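Long-range contacts in oxidoreductase, Gfo/Idh/MocA family (Vibrio cholerae, PDB 1XEA), which probably catalyses the NAD(P)-dependent oxidation or reduction of a small substrate, probably a sugar or related polyol: residues R148-P157 and S214-H225; V92-A100 and R161-H170. All blocks are in the same frame, centred on the assembly; numbering follows the deposited sequence.

Contact 1: R148-P157 and S214-H225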
loop_
_atom_site.group_PDB
_atom_site.type_symbol
_atom_site.label_atom_id
_atom_site.label_comp_id
_atom_site.label_asym_id
_atom_site.label_seq_id
_atom_site.Cartn_x
_atom_site.Cartn_y
_atom_site.Cartn_z
ATOM N N ARG A 148 -8.313 -9.593 -16.231
ATOM C CA ARG A 148 -7.214 -10.513 -15.976
ATOM C C ARG A 148 -7.322 -11.111 -14.590
ATOM O O ARG A 148 -7.346 -10.400 -13.583
ATOM C CB ARG A 148 -5.874 -9.787 -16.108
ATOM C CG ARG A 148 -4.664 -10.637 -15.756
ATOM C CD ARG A 148 -3.374 -9.906 -16.083
ATOM N NE ARG A 148 -3.134 -8.767 -15.212
ATOM C CZ ARG A 148 -2.469 -7.673 -15.574
ATOM N NH1 ARG A 148 -1.974 -7.563 -16.805
ATOM N NH2 ARG A 148 -2.298 -6.689 -14.695
ATOM N N TRP A 149 -7.375 -12.432 -14.535
ATOM C CA TRP A 149 -7.471 -13.112 -13.262
ATOM C C TRP A 149 -6.156 -13.862 -13.011
ATOM O O TRP A 149 -5.815 -14.778 -13.747
ATOM C CB TRP A 149 -8.659 -14.076 -13.307
ATOM C CG TRP A 149 -9.213 -14.385 -11.957
ATOM C CD1 TRP A 149 -8.576 -15.041 -10.939
ATOM C CD2 TRP A 149 -10.492 -14.010 -11.454
ATOM N NE1 TRP A 149 -9.376 -15.095 -9.838
ATOM C CE2 TRP A 149 -10.563 -14.470 -10.123
ATOM C CE3 TRP A 149 -11.591 -13.327 -11.995
ATOM C CZ2 TRP A 149 -11.688 -14.268 -9.322
ATOM C CZ3 TRP A 149 -12.705 -13.131 -11.198
ATOM C CH2 TRP A 149 -12.744 -13.601 -9.878
ATOM N N GLU A 150 -5.410 -13.447 -11.993
ATOM C CA GLU A 150 -4.151 -14.089 -11.633
ATOM C C GLU A 150 -4.331 -14.847 -10.313
ATOM O O GLU A 150 -4.899 -14.322 -9.353
ATOM C CB GLU A 150 -3.051 -13.038 -11.450
ATOM C CG GLU A 150 -2.739 -12.212 -12.692
ATOM C CD GLU A 150 -1.623 -11.192 -12.476
ATOM O OE1 GLU A 150 -0.497 -11.599 -12.111
ATOM O OE2 GLU A 150 -1.877 -9.980 -12.677
ATOM N N LYS A 151 -3.855 -16.083 -10.272
ATOM C CA LYS A 151 -3.938 -16.880 -9.059
ATOM C C LYS A 151 -2.641 -17.652 -9.014
ATOM O O LYS A 151 -2.471 -18.630 -9.741
ATOM C CB LYS A 151 -5.116 -17.844 -9.114
ATOM C CG LYS A 151 -5.407 -18.512 -7.783
ATOM C CD LYS A 151 -6.563 -19.495 -7.898
ATOM C CE LYS A 151 -6.981 -19.999 -6.529
ATOM N NZ LYS A 151 -5.845 -20.629 -5.805
ATOM N N HIS A 152 -1.724 -17.209 -8.161
ATOM C CA HIS A 152 -0.420 -17.845 -8.072
ATOM C C HIS A 152 -0.197 -18.563 -6.747
ATOM O O HIS A 152 -0.859 -18.272 -5.752
ATOM C CB HIS A 152 0.691 -16.804 -8.291
ATOM C CG HIS A 152 0.482 -15.919 -9.488
ATOM N ND1 HIS A 152 -0.141 -16.348 -10.640
ATOM C CD2 HIS A 152 0.846 -14.635 -9.717
ATOM C CE1 HIS A 152 -0.154 -15.366 -11.526
ATOM N NE2 HIS A 152 0.440 -14.316 -10.991
ATOM N N ARG A 153 0.729 -19.519 -6.759
ATOM C CA ARG A 153 1.108 -20.302 -5.579
ATOM C C ARG A 153 2.627 -20.276 -5.490
ATOM O O ARG A 153 3.320 -20.087 -6.492
ATOM C CB ARG A 153 0.683 -21.772 -5.708
ATOM C CG ARG A 153 -0.790 -22.067 -5.540
ATOM C CD ARG A 153 -1.072 -22.840 -4.254
ATOM N NE ARG A 153 -2.480 -22.729 -3.853
ATOM C CZ ARG A 153 -3.507 -23.164 -4.579
ATOM N NH1 ARG A 153 -3.289 -23.752 -5.749
ATOM N NH2 ARG A 153 -4.750 -22.992 -4.147
ATOM N N HIS A 154 3.139 -20.474 -4.284
ATOM C CA HIS A 154 4.574 -20.509 -4.064
ATOM C C HIS A 154 5.047 -21.960 -4.017
ATOM O O HIS A 154 4.530 -22.762 -3.239
ATOM C CB HIS A 154 4.924 -19.832 -2.745
ATOM C CG HIS A 154 6.335 -20.070 -2.304
ATOM N ND1 HIS A 154 7.422 -19.759 -3.092
ATOM C CD2 HIS A 154 6.836 -20.559 -1.145
ATOM C CE1 HIS A 154 8.533 -20.042 -2.434
ATOM N NE2 HIS A 154 8.206 -20.527 -1.251
ATOM N N ALA A 155 6.025 -22.282 -4.856
ATOM C CA ALA A 155 6.604 -23.619 -4.916
ATOM C C ALA A 155 5.584 -24.761 -4.819
ATOM O O ALA A 155 5.587 -25.524 -3.853
ATOM C CB ALA A 155 7.640 -23.758 -3.812
ATOM N N LEU A 156 4.722 -24.888 -5.822
ATOM C CA LEU A 156 3.726 -25.945 -5.810
ATOM C C LEU A 156 3.354 -26.400 -7.213
ATOM O O LEU A 156 2.193 -26.318 -7.624
ATOM C CB LEU A 156 2.470 -25.481 -5.077
ATOM C CG LEU A 156 1.501 -26.577 -4.617
ATOM C CD1 LEU A 156 2.111 -27.327 -3.441
ATOM C CD2 LEU A 156 0.186 -25.949 -4.196
ATOM N N PRO A 157 4.342 -26.880 -7.975
ATOM C CA PRO A 157 4.081 -27.346 -9.336
ATOM C C PRO A 157 3.325 -28.663 -9.253
ATOM O O PRO A 157 3.196 -29.222 -8.165
ATOM C CB PRO A 157 5.480 -27.493 -9.915
ATOM C CG PRO A 157 6.282 -27.908 -8.726
ATOM C CD PRO A 157 5.770 -27.010 -7.632
ATOM N N SER A 214 -4.311 -16.465 -15.624
ATOM C CA SER A 214 -2.900 -16.659 -15.366
ATOM C C SER A 214 -2.674 -17.372 -14.027
ATOM O O SER A 214 -3.241 -16.999 -12.995
ATOM C CB SER A 214 -2.243 -15.276 -15.385
ATOM O OG SER A 214 -0.907 -15.276 -14.951
HETATM N N MSE A 215 -1.851 -18.413 -14.050
HETATM C CA MSE A 215 -1.550 -19.147 -12.834
HETATM C C MSE A 215 -0.106 -19.586 -12.819
HETATM O O MSE A 215 0.308 -20.407 -13.635
HETATM C CB MSE A 215 -2.438 -20.376 -12.714
HETATM C CG MSE A 215 -2.081 -21.268 -11.540
HETATM SE SE MSE A 215 -3.428 -22.621 -11.208
HETATM C CE MSE A 215 -4.697 -21.518 -10.254
ATOM N N ASN A 216 0.658 -19.045 -11.878
ATOM C CA ASN A 216 2.058 -19.402 -11.754
ATOM C C ASN A 216 2.203 -20.059 -10.399
ATOM O O ASN A 216 2.341 -19.379 -9.381
ATOM C CB ASN A 216 2.939 -18.161 -11.823
ATOM C CG ASN A 216 4.402 -18.502 -11.889
ATOM O OD1 ASN A 216 4.838 -19.506 -11.334
ATOM N ND2 ASN A 216 5.174 -17.668 -12.563
ATOM N N ARG A 217 2.157 -21.386 -10.386
ATOM C CA ARG A 217 2.267 -22.111 -9.133
ATOM C C ARG A 217 3.693 -22.273 -8.647
ATOM O O ARG A 217 3.985 -23.101 -7.787
ATOM C CB ARG A 217 1.552 -23.450 -9.245
ATOM C CG ARG A 217 0.063 -23.245 -9.274
ATOM C CD ARG A 217 -0.673 -24.522 -9.415
ATOM N NE ARG A 217 -0.378 -25.439 -8.337
ATOM C CZ ARG A 217 -1.060 -26.556 -8.133
ATOM N NH1 ARG A 217 -2.065 -26.873 -8.937
ATOM N NH2 ARG A 217 -0.742 -27.343 -7.120
ATOM N N GLN A 218 4.578 -21.465 -9.214
ATOM C CA GLN A 218 5.981 -21.437 -8.822
ATOM C C GLN A 218 6.308 -19.960 -8.704
ATOM O O GLN A 218 7.360 -19.509 -9.152
ATOM C CB GLN A 218 6.880 -22.068 -9.885
ATOM C CG GLN A 218 6.926 -23.591 -9.877
ATOM C CD GLN A 218 8.323 -24.112 -10.207
ATOM O OE1 GLN A 218 8.938 -23.677 -11.189
ATOM N NE2 GLN A 218 8.827 -25.045 -9.393
ATOM N N PHE A 219 5.384 -19.212 -8.108
ATOM C CA PHE A 219 5.524 -17.768 -7.927
ATOM C C PHE A 219 6.234 -17.480 -6.599
ATOM O O PHE A 219 6.307 -18.343 -5.724
ATOM C CB PHE A 219 4.127 -17.131 -7.935
ATOM C CG PHE A 219 4.112 -15.658 -8.252
ATOM C CD1 PHE A 219 4.579 -15.188 -9.477
ATOM C CD2 PHE A 219 3.576 -14.748 -7.347
ATOM C CE1 PHE A 219 4.497 -13.838 -9.804
ATOM C CE2 PHE A 219 3.491 -13.397 -7.665
ATOM C CZ PHE A 219 3.955 -12.940 -8.898
ATOM N N GLY A 220 6.743 -16.264 -6.451
ATOM C CA GLY A 220 7.433 -15.903 -5.225
ATOM C C GLY A 220 6.543 -15.896 -3.994
ATOM O O GLY A 220 7.027 -15.933 -2.858
ATOM N N ILE A 221 5.230 -15.860 -4.209
ATOM C CA ILE A 221 4.270 -15.838 -3.103
ATOM C C ILE A 221 2.899 -16.322 -3.574
ATOM O O ILE A 221 2.606 -16.324 -4.769
ATOM C CB ILE A 221 4.137 -14.399 -2.517
ATOM C CG1 ILE A 221 3.498 -14.435 -1.126
ATOM C CG2 ILE A 221 3.273 -13.545 -3.416
ATOM C CD1 ILE A 221 3.625 -13.119 -0.384
ATOM N N THR A 222 2.071 -16.750 -2.635
ATOM C CA THR A 222 0.743 -17.212 -2.975
ATOM C C THR A 222 -0.216 -16.021 -2.845
ATOM O O THR A 222 -0.360 -15.461 -1.758
ATOM C CB THR A 222 0.320 -18.361 -2.029
ATOM O OG1 THR A 222 1.202 -19.478 -2.207
ATOM C CG2 THR A 222 -1.105 -18.802 -2.314
ATOM N N THR A 223 -0.820 -15.605 -3.959
ATOM C CA THR A 223 -1.777 -14.486 -3.974
ATOM C C THR A 223 -2.678 -14.598 -5.173
ATOM O O THR A 223 -2.442 -15.398 -6.074
ATOM C CB THR A 223 -1.126 -13.085 -4.096
ATOM O OG1 THR A 223 -0.320 -13.036 -5.281
ATOM C CG2 THR A 223 -0.287 -12.758 -2.882
ATOM N N GLU A 224 -3.698 -13.759 -5.201
ATOM C CA GLU A 224 -4.640 -13.794 -6.296
ATOM C C GLU A 224 -5.043 -12.365 -6.609
ATOM O O GLU A 224 -5.596 -11.670 -5.768
ATOM C CB GLU A 224 -5.831 -14.631 -5.863
ATOM C CG GLU A 224 -6.733 -15.075 -6.978
ATOM C CD GLU A 224 -7.771 -16.050 -6.487
ATOM O OE1 GLU A 224 -8.733 -16.318 -7.238
ATOM O OE2 GLU A 224 -7.621 -16.548 -5.346
ATOM N N HIS A 225 -4.756 -11.931 -7.827
ATOM C CA HIS A 225 -5.054 -10.573 -8.233
ATOM C C HIS A 225 -6.013 -10.511 -9.396
ATOM O O HIS A 225 -5.829 -11.207 -10.391
ATOM C CB HIS A 225 -3.768 -9.866 -8.637
ATOM C CG HIS A 225 -2.765 -9.763 -7.536
ATOM N ND1 HIS A 225 -1.458 -9.387 -7.759
ATOM C CD2 HIS A 225 -2.880 -9.959 -6.200
ATOM C CE1 HIS A 225 -0.810 -9.355 -6.608
ATOM N NE2 HIS A 225 -1.650 -9.698 -5.646
HETATM O O HOH W 1 0.769 -9.915 -9.949
HETATM O O HOH W 2 2.247 -22.333 -1.374
#
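His152 meets Phe219 edge to face, its CD2 standing over the centre of the phenyl ring, with the ring centroids 4.3 Å apart and the planes inclined at 53°. CG of His152 lies beside its own backbone N (chi1 -48°), which brings the imidazole across to Phe219 while CB of Asn216 covers one of its faces in a CH-pi contact. NE2 of His152 then donates to the anti lone pair of Glu150 OE1 at 3.1 Å, so the imidazole is held by a polar bond as well as by packing. The carboxylate of Glu150 also pairs through OE2 with Arg148 and with Arg148 of the second subunit, whose Trp246 meets Phe219.

The other face of the sheet is built differently. Trp149 NE1 points at Glu224 OE1, 2.9 Å away and in the indole plane, in an almost straight bond (178°); Arg123 shares that oxygen. Lys151 runs beside selenomethionine Met215, CD to CE 3.6 Å, and its CG touches Glu224 CD at 3.7 Å. Beyond the strands, His154 ND1 donates to Phe219 O at 3.2 Å, and Leu156 N to Arg217 O at 2.8 Å.

Strand 146-152 pairs parallel with 209-216 (Lys151 N to Ser214 O) and antiparallel with 223-230 (Glu150 N to His225 O), at the heart of the largely antiparallel C-terminal sheet through which Gfo/Idh/MocA subunits commonly associate.

Contact 2: V92-A100 and R161-H170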
loop_
_atom_site.group_PDB
_atom_site.type_symbol
_atom_site.label_atom_id
_atom_site.label_comp_id
_atom_site.label_asym_id
_atom_site.label_seq_id
_atom_site.Cartn_x
_atom_site.Cartn_y
_atom_site.Cartn_z
ATOM N N VAL A 92 -22.521 -30.103 -7.262
ATOM C CA VAL A 92 -21.211 -30.736 -7.246
ATOM C C VAL A 92 -20.144 -29.663 -7.210
ATOM O O VAL A 92 -20.178 -28.720 -7.992
ATOM C CB VAL A 92 -20.977 -31.622 -8.493
ATOM C CG1 VAL A 92 -19.585 -32.239 -8.442
ATOM C CG2 VAL A 92 -22.028 -32.721 -8.553
ATOM N N ASP A 93 -19.195 -29.807 -6.295
ATOM C CA ASP A 93 -18.123 -28.838 -6.173
ATOM C C ASP A 93 -17.149 -29.011 -7.329
ATOM O O ASP A 93 -16.783 -30.131 -7.676
ATOM C CB ASP A 93 -17.407 -29.016 -4.834
ATOM C CG ASP A 93 -16.349 -27.961 -4.597
ATOM O OD1 ASP A 93 -16.650 -26.758 -4.811
ATOM O OD2 ASP A 93 -15.220 -28.324 -4.180
ATOM N N LYS A 94 -16.746 -27.896 -7.929
ATOM C CA LYS A 94 -15.815 -27.911 -9.052
ATOM C C LYS A 94 -14.577 -28.723 -8.688
ATOM O O LYS A 94 -14.105 -28.665 -7.559
ATOM C CB LYS A 94 -15.418 -26.482 -9.418
ATOM C CG LYS A 94 -14.589 -25.777 -8.363
ATOM C CD LYS A 94 -13.119 -26.150 -8.477
ATOM C CE LYS A 94 -12.408 -26.059 -7.133
ATOM N NZ LYS A 94 -10.964 -26.379 -7.282
ATOM N N PRO A 95 -14.034 -29.489 -9.647
ATOM C CA PRO A 95 -14.570 -29.616 -11.006
ATOM C C PRO A 95 -15.699 -30.650 -11.079
ATOM O O PRO A 95 -15.807 -31.523 -10.212
ATOM C CB PRO A 95 -13.341 -30.032 -11.805
ATOM C CG PRO A 95 -12.629 -30.923 -10.837
ATOM C CD PRO A 95 -12.723 -30.153 -9.538
ATOM N N LEU A 96 -16.537 -30.554 -12.109
ATOM C CA LEU A 96 -17.649 -31.490 -12.281
ATOM C C LEU A 96 -17.111 -32.897 -12.515
ATOM O O LEU A 96 -17.651 -33.883 -12.010
ATOM C CB LEU A 96 -18.520 -31.078 -13.473
ATOM C CG LEU A 96 -19.677 -32.008 -13.885
ATOM C CD1 LEU A 96 -20.647 -32.205 -12.730
ATOM C CD2 LEU A 96 -20.399 -31.401 -15.081
ATOM N N ALA A 97 -16.033 -32.976 -13.281
ATOM C CA ALA A 97 -15.424 -34.249 -13.583
ATOM C C ALA A 97 -14.064 -34.009 -14.210
ATOM O O ALA A 97 -13.783 -32.914 -14.700
ATOM C CB ALA A 97 -16.310 -35.045 -14.532
ATOM N N ALA A 98 -13.232 -35.046 -14.199
ATOM C CA ALA A 98 -11.883 -34.978 -14.741
ATOM C C ALA A 98 -11.827 -34.894 -16.258
ATOM O O ALA A 98 -10.748 -34.776 -16.834
ATOM C CB ALA A 98 -11.085 -36.176 -14.260
ATOM N N SER A 99 -12.980 -34.958 -16.914
ATOM C CA SER A 99 -13.003 -34.877 -18.367
ATOM C C SER A 99 -14.241 -34.149 -18.844
ATOM O O SER A 99 -15.232 -34.059 -18.122
ATOM C CB SER A 99 -12.967 -36.275 -18.984
ATOM O OG SER A 99 -14.163 -36.982 -18.714
ATOM N N ALA A 100 -14.178 -33.625 -20.064
ATOM C CA ALA A 100 -15.305 -32.902 -20.637
ATOM C C ALA A 100 -16.388 -33.890 -21.027
ATOM O O ALA A 100 -17.579 -33.594 -20.932
ATOM C CB ALA A 100 -14.859 -32.106 -21.854
ATOM N N ARG A 161 -3.001 -32.452 -15.582
ATOM C CA ARG A 161 -4.378 -32.716 -15.192
ATOM C C ARG A 161 -4.808 -32.003 -13.925
ATOM O O ARG A 161 -5.633 -31.099 -13.974
ATOM C CB ARG A 161 -4.589 -34.214 -15.020
ATOM C CG ARG A 161 -4.730 -34.963 -16.330
ATOM C CD ARG A 161 -6.148 -34.910 -16.830
ATOM N NE ARG A 161 -6.190 -34.753 -18.272
ATOM C CZ ARG A 161 -7.304 -34.810 -18.990
ATOM N NH1 ARG A 161 -8.470 -35.026 -18.391
ATOM N NH2 ARG A 161 -7.253 -34.632 -20.304
ATOM N N THR A 162 -4.264 -32.421 -12.789
ATOM C CA THR A 162 -4.631 -31.817 -11.520
ATOM C C THR A 162 -4.554 -30.303 -11.569
ATOM O O THR A 162 -5.497 -29.606 -11.200
ATOM C CB THR A 162 -3.718 -32.298 -10.397
ATOM O OG1 THR A 162 -3.728 -33.728 -10.357
ATOM C CG2 THR A 162 -4.199 -31.757 -9.061
ATOM N N PHE A 163 -3.409 -29.805 -12.014
ATOM C CA PHE A 163 -3.168 -28.374 -12.122
ATOM C C PHE A 163 -4.322 -27.673 -12.833
ATOM O O PHE A 163 -4.810 -26.654 -12.362
ATOM C CB PHE A 163 -1.863 -28.155 -12.888
ATOM C CG PHE A 163 -1.422 -26.718 -12.982
ATOM C CD1 PHE A 163 -0.266 -26.298 -12.334
ATOM C CD2 PHE A 163 -2.074 -25.824 -13.820
ATOM C CE1 PHE A 163 0.238 -25.021 -12.525
ATOM C CE2 PHE A 163 -1.571 -24.543 -14.013
ATOM C CZ PHE A 163 -0.409 -24.147 -13.368
ATOM N N VAL A 164 -4.767 -28.223 -13.955
ATOM C CA VAL A 164 -5.841 -27.595 -14.697
ATOM C C VAL A 164 -7.232 -27.837 -14.144
ATOM O O VAL A 164 -7.950 -26.891 -13.836
ATOM C CB VAL A 164 -5.838 -28.020 -16.174
ATOM C CG1 VAL A 164 -6.964 -27.324 -16.921
ATOM C CG2 VAL A 164 -4.505 -27.670 -16.813
ATOM N N PHE A 165 -7.631 -29.090 -14.013
ATOM C CA PHE A 165 -8.972 -29.354 -13.519
ATOM C C PHE A 165 -9.231 -29.007 -12.062
ATOM O O PHE A 165 -10.345 -28.624 -11.708
ATOM C CB PHE A 165 -9.364 -30.806 -13.788
ATOM C CG PHE A 165 -9.890 -31.035 -15.173
ATOM C CD1 PHE A 165 -9.026 -31.124 -16.258
ATOM C CD2 PHE A 165 -11.253 -31.126 -15.401
ATOM C CE1 PHE A 165 -9.515 -31.294 -17.549
ATOM C CE2 PHE A 165 -11.747 -31.297 -16.688
ATOM C CZ PHE A 165 -10.874 -31.381 -17.760
ATOM N N ASP A 166 -8.222 -29.113 -11.210
ATOM C CA ASP A 166 -8.447 -28.811 -9.803
ATOM C C ASP A 166 -7.979 -27.435 -9.339
ATOM O O ASP A 166 -8.150 -27.080 -8.171
ATOM C CB ASP A 166 -7.808 -29.893 -8.933
ATOM C CG ASP A 166 -8.350 -31.271 -9.239
ATOM O OD1 ASP A 166 -9.577 -31.489 -9.075
ATOM O OD2 ASP A 166 -7.551 -32.142 -9.649
ATOM N N ASP A 167 -7.416 -26.644 -10.245
ATOM C CA ASP A 167 -6.917 -25.335 -9.855
ATOM C C ASP A 167 -7.168 -24.249 -10.890
ATOM O O ASP A 167 -8.028 -23.387 -10.696
ATOM C CB ASP A 167 -5.421 -25.447 -9.569
ATOM C CG ASP A 167 -4.980 -24.551 -8.441
ATOM O OD1 ASP A 167 -5.846 -23.922 -7.801
ATOM O OD2 ASP A 167 -3.761 -24.481 -8.182
ATOM N N PHE A 168 -6.411 -24.304 -11.984
ATOM C CA PHE A 168 -6.503 -23.330 -13.068
ATOM C C PHE A 168 -7.937 -23.068 -13.496
ATOM O O PHE A 168 -8.271 -21.990 -13.989
ATOM C CB PHE A 168 -5.700 -23.811 -14.275
ATOM C CG PHE A 168 -5.549 -22.779 -15.339
ATOM C CD1 PHE A 168 -4.770 -21.647 -15.116
ATOM C CD2 PHE A 168 -6.192 -22.925 -16.567
ATOM C CE1 PHE A 168 -4.629 -20.668 -16.101
ATOM C CE2 PHE A 168 -6.060 -21.952 -17.564
ATOM C CZ PHE A 168 -5.276 -20.816 -17.335
ATOM N N ILE A 169 -8.790 -24.064 -13.303
ATOM C CA ILE A 169 -10.186 -23.925 -13.680
ATOM C C ILE A 169 -10.823 -22.762 -12.932
ATOM O O ILE A 169 -11.795 -22.190 -13.396
ATOM C CB ILE A 169 -10.963 -25.223 -13.397
ATOM C CG1 ILE A 169 -12.280 -25.212 -14.173
ATOM C CG2 ILE A 169 -11.219 -25.361 -11.907
ATOM C CD1 ILE A 169 -12.844 -26.580 -14.400
ATOM N N HIS A 170 -10.271 -22.417 -11.775
ATOM C CA HIS A 170 -10.812 -21.313 -11.015
ATOM C C HIS A 170 -10.656 -20.028 -11.814
ATOM O O HIS A 170 -11.642 -19.428 -12.232
ATOM C CB HIS A 170 -10.105 -21.174 -9.674
ATOM C CG HIS A 170 -10.760 -21.932 -8.567
ATOM N ND1 HIS A 170 -12.108 -21.834 -8.297
ATOM C CD2 HIS A 170 -10.259 -22.806 -7.662
ATOM C CE1 HIS A 170 -12.410 -22.618 -7.279
ATOM N NE2 HIS A 170 -11.306 -23.221 -6.874
#
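Lys94, in the loop that follows strand 90-93, reaches to His170 on helix 160-175, and its path carries much of this contact. CB points toward the helix. CG, set between the backbone N and the carbonyl carbon (chi1 67°), passes 4.0 Å from His170 CE1, and a second bend at chi2 (83°) carries the chain on past the imidazole. CD lies 4.0 Å from Ile169 CG2 and also faces the imidazole; CE comes against the same ring obliquely, 3.1 Å from His170 NE2, the two side chains crossing at about a right angle. NZ finishes 3.0 Å from Asp166 O, at an angle too poor for a hydrogen bond, and 3.2 Å from His170 NE2.

Pro95, preceded by a cis peptide bond, brings its CB and CG against Phe165 O, and its CB lies 4.3 Å from Phe165 CD2 at the edge of the phenyl ring. Ala98 O stands above one face of that ring, toward the rim, and 2.8 Å from Arg161 NH1, again without hydrogen-bonding geometry; the guanidinium has its salt bridge with Glu300 instead.

Asp93-Lys94-Pro95 resembles the EKP motif of the family, and Asp166 with His170 fits the DxxxH pattern. Bringing an amine and an imidazole together at the edge of the Rossmann domain is consistent with an active site that handles protons beside a nicotinamide, as in relatives.

How the contacts relate
Helix 160-175 joins the two contacts, with one flank facing the Rossmann-side loop of contact 2 and the other the sheet of contact 1. Their centres lie about 17 Å apart, yet they touch directly: Asp167 OD2 takes a salt bridge from Arg153 NH1 at 2.6 Å and another from Arg217 NH1 at 3.0 Å, so Arg153 and Arg217 converge on one carboxylate of the helix. Packing adds to this, with Met215 SE 3.5 Å from Phe168 N. Arg123 links the regions again, pairing with Glu224 and touching His170. By analogy with relatives, the catalytic cleft probably lies on the Lys94-His170 side of the helix, with the arginine-aspartate pairs joining the helix to the sheet.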